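PDB 5KZT: Peptide/nickel transport system substrate-binding protein from Listeria monocytogenes serotype 1/2a, which binds peptides and probably delivers them, at the outer face of the cell membrane, to a transporter for uptake. Local coordinates for residues A[13-25]-A[220-232]. Sequence-based numbering, arbitrary orientation.
Sequences GEQVLNLTESALI and VKLKQINVQVVQD
Strands 16-21 and 224-229 pair in parallel at one edge of a four-stranded mixed sheet in this periplasmic-binding-protein fold; 16-21 is the outermost strand, and 205-210 runs antiparallel along the far side of 224-229. The register is regular, Val16 beside Gln224 through Glu21 beside Val229. Leu17 and Leu19 each use both backbone groups: Leu17 N reaches Gln224 O and Leu17 O takes Asn226 N, while Leu19 N meets Asn226 O at 2.8 Å in an almost straight bond and Leu19 O accepts Gln228 N.

On the face carrying Val16, Asn18 and Thr20, the two asparagines lie side by side and point the same way, their amide planes 18° apart. Asn226 ND2 donates a hydrogen bond to Asn18 OD1 at 2.8 Å, within both amide planes. Matching first torsions near -60° put CG beside the backbone N in each. Asn226 OD1 in turn takes Gln224 NE2 at 2.9 Å, on a lone pair. Val16 CG1 packs 3.4 Å from Asn226 ND2, and farther along Thr20 CG2 touches Val230 CG2 at 3.8 Å. A water links Leu19 O to Gln228 NE2.

On the face of Leu17 and Leu19 the contact is largely apolar: Leu17 CD2 meets Leu222 CD1 at 3.8 Å and Leu19 CD1 meets Ile225 CG2 at 3.9 Å, with Leu526 and Tyr521 packing against this cluster. Past the strands, Gln231 NE2 donates to Ser22 O at 3.0 Å, tilted from the carbonyl plane; Ser22 also packs on the bound peptide, so this end of the pairing borders the ligand.

With both its oxygen and its ND2 engaged, the Asn226 amide is fixed in its flip, and a line of amides runs from Gln224 to Asn18 across the partly exposed face.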
loop_
_atom_site.group_PDB
_atom_site.type_symbol
_atom_site.label_atom_id
_atom_site.label_comp_id
_atom_site.label_asym_id
_atom_site.label_seq_id
_atom_site.Cartn_x
_atom_site.Cartn_y
_atom_site.Cartn_z
ATOM N N GLY A 13 23.148 24.405 7.552
ATOM C CA GLY A 13 22.876 23.891 8.907
ATOM C C GLY A 13 22.953 22.367 9.024
ATOM O O GLY A 13 23.270 21.667 8.062
ATOM N N GLU A 14 22.627 21.859 10.208
ATOM C CA GLU A 14 22.680 20.422 10.497
ATOM C C GLU A 14 21.651 19.624 9.678
ATOM O O GLU A 14 20.473 19.957 9.651
ATOM C CB GLU A 14 22.450 20.194 11.992
ATOM C CG GLU A 14 22.595 18.757 12.459
ATOM C CD GLU A 14 22.328 18.619 13.943
ATOM O OE1 GLU A 14 21.151 18.789 14.355
ATOM O OE2 GLU A 14 23.305 18.357 14.699
ATOM N N GLN A 15 22.112 18.553 9.042
ATOM C CA GLN A 15 21.295 17.767 8.148
ATOM C C GLN A 15 20.715 16.568 8.881
ATOM O O GLN A 15 21.020 15.420 8.560
ATOM C CB GLN A 15 22.118 17.341 6.931
ATOM C CG GLN A 15 22.675 18.508 6.127
ATOM C CD GLN A 15 21.563 19.387 5.566
ATOM O OE1 GLN A 15 20.681 18.904 4.863
ATOM N NE2 GLN A 15 21.580 20.669 5.898
ATOM N N VAL A 16 19.858 16.861 9.858
ATOM C CA VAL A 16 19.143 15.855 10.630
ATOM C C VAL A 16 17.669 16.203 10.534
ATOM O O VAL A 16 17.285 17.329 10.832
ATOM C CB VAL A 16 19.585 15.820 12.096
ATOM C CG1 VAL A 16 18.691 14.899 12.930
ATOM C CG2 VAL A 16 21.031 15.370 12.182
ATOM N N LEU A 17 16.864 15.228 10.105
ATOM C CA LEU A 17 15.447 15.422 9.840
ATOM C C LEU A 17 14.648 14.613 10.865
ATOM O O LEU A 17 15.002 13.471 11.165
ATOM C CB LEU A 17 15.140 14.987 8.415
ATOM C CG LEU A 17 13.706 15.033 7.886
ATOM C CD1 LEU A 17 13.122 16.439 7.901
ATOM C CD2 LEU A 17 13.649 14.429 6.494
ATOM N N ASN A 18 13.605 15.222 11.426
ATOM C CA ASN A 18 12.768 14.600 12.471
ATOM C C ASN A 18 11.323 14.448 11.989
ATOM O O ASN A 18 10.624 15.439 11.750
ATOM C CB ASN A 18 12.803 15.435 13.755
ATOM C CG ASN A 18 14.162 15.453 14.406
ATOM O OD1 ASN A 18 14.770 14.414 14.612
ATOM N ND2 ASN A 18 14.640 16.629 14.747
ATOM N N LEU A 19 10.889 13.203 11.840
ATOM C CA LEU A 19 9.598 12.885 11.240
ATOM C C LEU A 19 8.762 12.108 12.231
ATOM O O LEU A 19 9.271 11.639 13.264
ATOM C CB LEU A 19 9.790 12.065 9.965
ATOM C CG LEU A 19 10.557 12.705 8.800
ATOM C CD1 LEU A 19 10.639 11.718 7.644
ATOM C CD2 LEU A 19 9.941 14.025 8.358
ATOM N N THR A 20 7.472 11.996 11.920
ATOM C CA THR A 20 6.550 11.155 12.668
ATOM C C THR A 20 5.946 10.092 11.756
ATOM O O THR A 20 5.935 10.231 10.527
ATOM C CB THR A 20 5.385 11.951 13.289
ATOM O OG1 THR A 20 4.497 12.377 12.250
ATOM C CG2 THR A 20 5.877 13.141 14.061
ATOM N N GLU A 21 5.440 9.033 12.369
ATOM C CA GLU A 21 4.680 8.000 11.671
ATOM C C GLU A 21 3.466 7.665 12.546
ATOM O O GLU A 21 3.522 7.850 13.751
ATOM C CB GLU A 21 5.577 6.787 11.444
ATOM C CG GLU A 21 5.011 5.671 10.565
ATOM C CD GLU A 21 4.525 6.140 9.204
ATOM O OE1 GLU A 21 5.280 6.003 8.212
ATOM O OE2 GLU A 21 3.362 6.606 9.118
ATOM N N SER A 22 2.379 7.188 11.940
ATOM C CA SER A 22 1.116 6.977 12.656
ATOM C C SER A 22 0.928 5.570 13.250
ATOM O O SER A 22 -0.081 5.308 13.900
ATOM C CB SER A 22 -0.041 7.281 11.710
ATOM O OG SER A 22 0.097 6.524 10.520
ATOM N N ALA A 23 1.890 4.677 13.030
ATOM C CA ALA A 23 1.760 3.282 13.407
ATOM C C ALA A 23 3.121 2.647 13.544
ATOM O O ALA A 23 4.077 3.074 12.886
ATOM C CB ALA A 23 0.954 2.529 12.363
ATOM N N LEU A 24 3.181 1.620 14.391
ATOM C CA LEU A 24 4.352 0.746 14.516
ATOM C C LEU A 24 4.553 0.021 13.178
ATOM O O LEU A 24 3.579 -0.240 12.463
ATOM C CB LEU A 24 4.134 -0.277 15.630
ATOM C CG LEU A 24 4.421 0.162 17.068
ATOM C CD1 LEU A 24 3.596 1.357 17.483
ATOM C CD2 LEU A 24 4.145 -1.015 17.988
ATOM N N ILE A 25 5.800 -0.305 12.865
ATOM C CA ILE A 25 6.122 -1.003 11.617
ATOM C C ILE A 25 5.560 -2.425 11.616
ATOM O O ILE A 25 5.919 -3.212 12.482
ATOM C CB ILE A 25 7.649 -1.076 11.399
ATOM C CG1 ILE A 25 8.243 0.327 11.273
ATOM C CG2 ILE A 25 7.987 -1.899 10.157
ATOM C CD1 ILE A 25 9.753 0.342 11.435
ATOM N N VAL A 220 23.521 11.718 -1.180
ATOM C CA VAL A 220 22.735 11.682 0.056
ATOM C C VAL A 220 23.269 12.787 0.951
ATOM O O VAL A 220 24.470 12.835 1.220
ATOM C CB VAL A 220 22.820 10.305 0.757
ATOM C CG1 VAL A 220 21.905 10.261 1.972
ATOM C CG2 VAL A 220 22.446 9.191 -0.218
ATOM N N LYS A 221 22.389 13.687 1.374
ATOM C CA LYS A 221 22.772 14.880 2.157
ATOM C C LYS A 221 22.408 14.805 3.624
ATOM O O LYS A 221 23.081 15.405 4.448
ATOM C CB LYS A 221 22.148 16.151 1.545
ATOM C CG LYS A 221 22.518 16.424 0.086
ATOM C CD LYS A 221 24.017 16.253 -0.184
ATOM C CE LYS A 221 24.385 16.214 -1.668
ATOM N NZ LYS A 221 24.559 17.576 -2.249
ATOM N N LEU A 222 21.328 14.114 3.945
ATOM C CA LEU A 222 20.918 13.917 5.333
ATOM C C LEU A 222 21.833 12.895 6.002
ATOM O O LEU A 222 21.999 11.791 5.494
ATOM C CB LEU A 222 19.479 13.444 5.401
ATOM C CG LEU A 222 18.447 14.512 5.038
ATOM C CD1 LEU A 222 17.067 13.888 4.870
ATOM C CD2 LEU A 222 18.450 15.629 6.062
ATOM N N LYS A 223 22.427 13.257 7.130
ATOM C CA LYS A 223 23.200 12.276 7.878
ATOM C C LYS A 223 22.291 11.343 8.714
ATOM O O LYS A 223 22.647 10.207 8.954
ATOM C CB LYS A 223 24.306 12.953 8.711
ATOM C CG LYS A 223 23.845 13.702 9.924
ATOM C CD LYS A 223 24.983 14.560 10.482
ATOM C CE LYS A 223 24.504 15.302 11.707
ATOM N NZ LYS A 223 25.555 16.109 12.331
ATOM N N GLN A 224 21.113 11.828 9.129
ATOM C CA GLN A 224 20.243 11.089 10.044
ATOM C C GLN A 224 18.785 11.548 9.932
ATOM O O GLN A 224 18.510 12.744 9.811
ATOM C CB GLN A 224 20.734 11.241 11.492
ATOM C CG GLN A 224 19.966 10.378 12.485
ATOM C CD GLN A 224 20.776 10.012 13.706
ATOM O OE1 GLN A 224 21.977 9.742 13.611
ATOM N NE2 GLN A 224 20.128 9.978 14.864
ATOM N N ILE A 225 17.872 10.588 9.939
ATOM C CA ILE A 225 16.431 10.869 9.929
ATOM C C ILE A 225 15.846 10.119 11.124
ATOM O O ILE A 225 15.960 8.909 11.196
ATOM C CB ILE A 225 15.754 10.448 8.606
ATOM C CG1 ILE A 225 16.449 11.090 7.394
ATOM C CG2 ILE A 225 14.277 10.795 8.622
ATOM C CD1 ILE A 225 16.113 10.421 6.070
ATOM N N ASN A 226 15.269 10.851 12.070
ATOM C CA ASN A 226 14.696 10.279 13.287
ATOM C C ASN A 226 13.194 10.188 13.103
ATOM O O ASN A 226 12.556 11.177 12.694
ATOM C CB ASN A 226 14.988 11.180 14.487
ATOM C CG ASN A 226 16.476 11.384 14.714
ATOM O OD1 ASN A 226 17.224 10.408 14.822
ATOM N ND2 ASN A 226 16.922 12.647 14.787
ATOM N N VAL A 227 12.628 9.022 13.410
ATOM C CA VAL A 227 11.188 8.800 13.294
ATOM C C VAL A 227 10.621 8.362 14.628
ATOM O O VAL A 227 11.213 7.512 15.304
ATOM C CB VAL A 227 10.856 7.718 12.240
ATOM C CG1 VAL A 227 9.354 7.646 12.026
ATOM C CG2 VAL A 227 11.578 8.022 10.939
ATOM N N GLN A 228 9.480 8.943 15.000
ATOM C CA GLN A 228 8.735 8.520 16.195
ATOM C C GLN A 228 7.264 8.341 15.858
ATOM O O GLN A 228 6.699 9.052 15.025
ATOM C CB GLN A 228 8.931 9.492 17.347
ATOM C CG GLN A 228 8.465 10.895 17.068
ATOM C CD GLN A 228 8.733 11.831 18.223
ATOM O OE1 GLN A 228 8.166 11.676 19.305
ATOM N NE2 GLN A 228 9.579 12.820 17.996
ATOM N N VAL A 229 6.642 7.379 16.515
ATOM C CA VAL A 229 5.221 7.148 16.361
ATOM C C VAL A 229 4.404 8.182 17.130
ATOM O O VAL A 229 4.612 8.386 18.323
ATOM C CB VAL A 229 4.849 5.721 16.788
ATOM C CG1 VAL A 229 3.343 5.515 16.725
ATOM C CG2 VAL A 229 5.570 4.734 15.884
ATOM N N VAL A 230 3.493 8.847 16.429
ATOM C CA VAL A 230 2.575 9.841 17.025
ATOM C C VAL A 230 1.210 9.551 16.431
ATOM O O VAL A 230 1.090 9.433 15.228
ATOM C CB VAL A 230 2.956 11.302 16.680
ATOM C CG1 VAL A 230 1.964 12.273 17.329
ATOM C CG2 VAL A 230 4.378 11.621 17.145
ATOM N N GLN A 231 0.195 9.432 17.274
ATOM C CA GLN A 231 -1.116 8.960 16.831
ATOM C C GLN A 231 -2.246 9.922 17.140
ATOM O O GLN A 231 -3.425 9.527 17.137
ATOM C CB GLN A 231 -1.384 7.623 17.486
ATOM C CG GLN A 231 -0.329 6.597 17.122
ATOM C CD GLN A 231 -0.733 5.221 17.556
ATOM O OE1 GLN A 231 -0.911 4.981 18.748
ATOM N NE2 GLN A 231 -0.926 4.315 16.591
ATOM N N ASP A 232 -1.890 11.164 17.450
ATOM C CA ASP A 232 -2.868 12.214 17.596
ATOM C C ASP A 232 -2.231 13.555 17.223
ATOM O O ASP A 232 -1.067 13.824 17.536
ATOM C CB ASP A 232 -3.480 12.210 18.999
ATOM C CG ASP A 232 -2.621 12.904 20.020
ATOM O OD1 ASP A 232 -1.717 12.238 20.550
ATOM O OD2 ASP A 232 -2.852 14.113 20.286
HETATM O O HOH W 1 10.908 12.638 15.289
#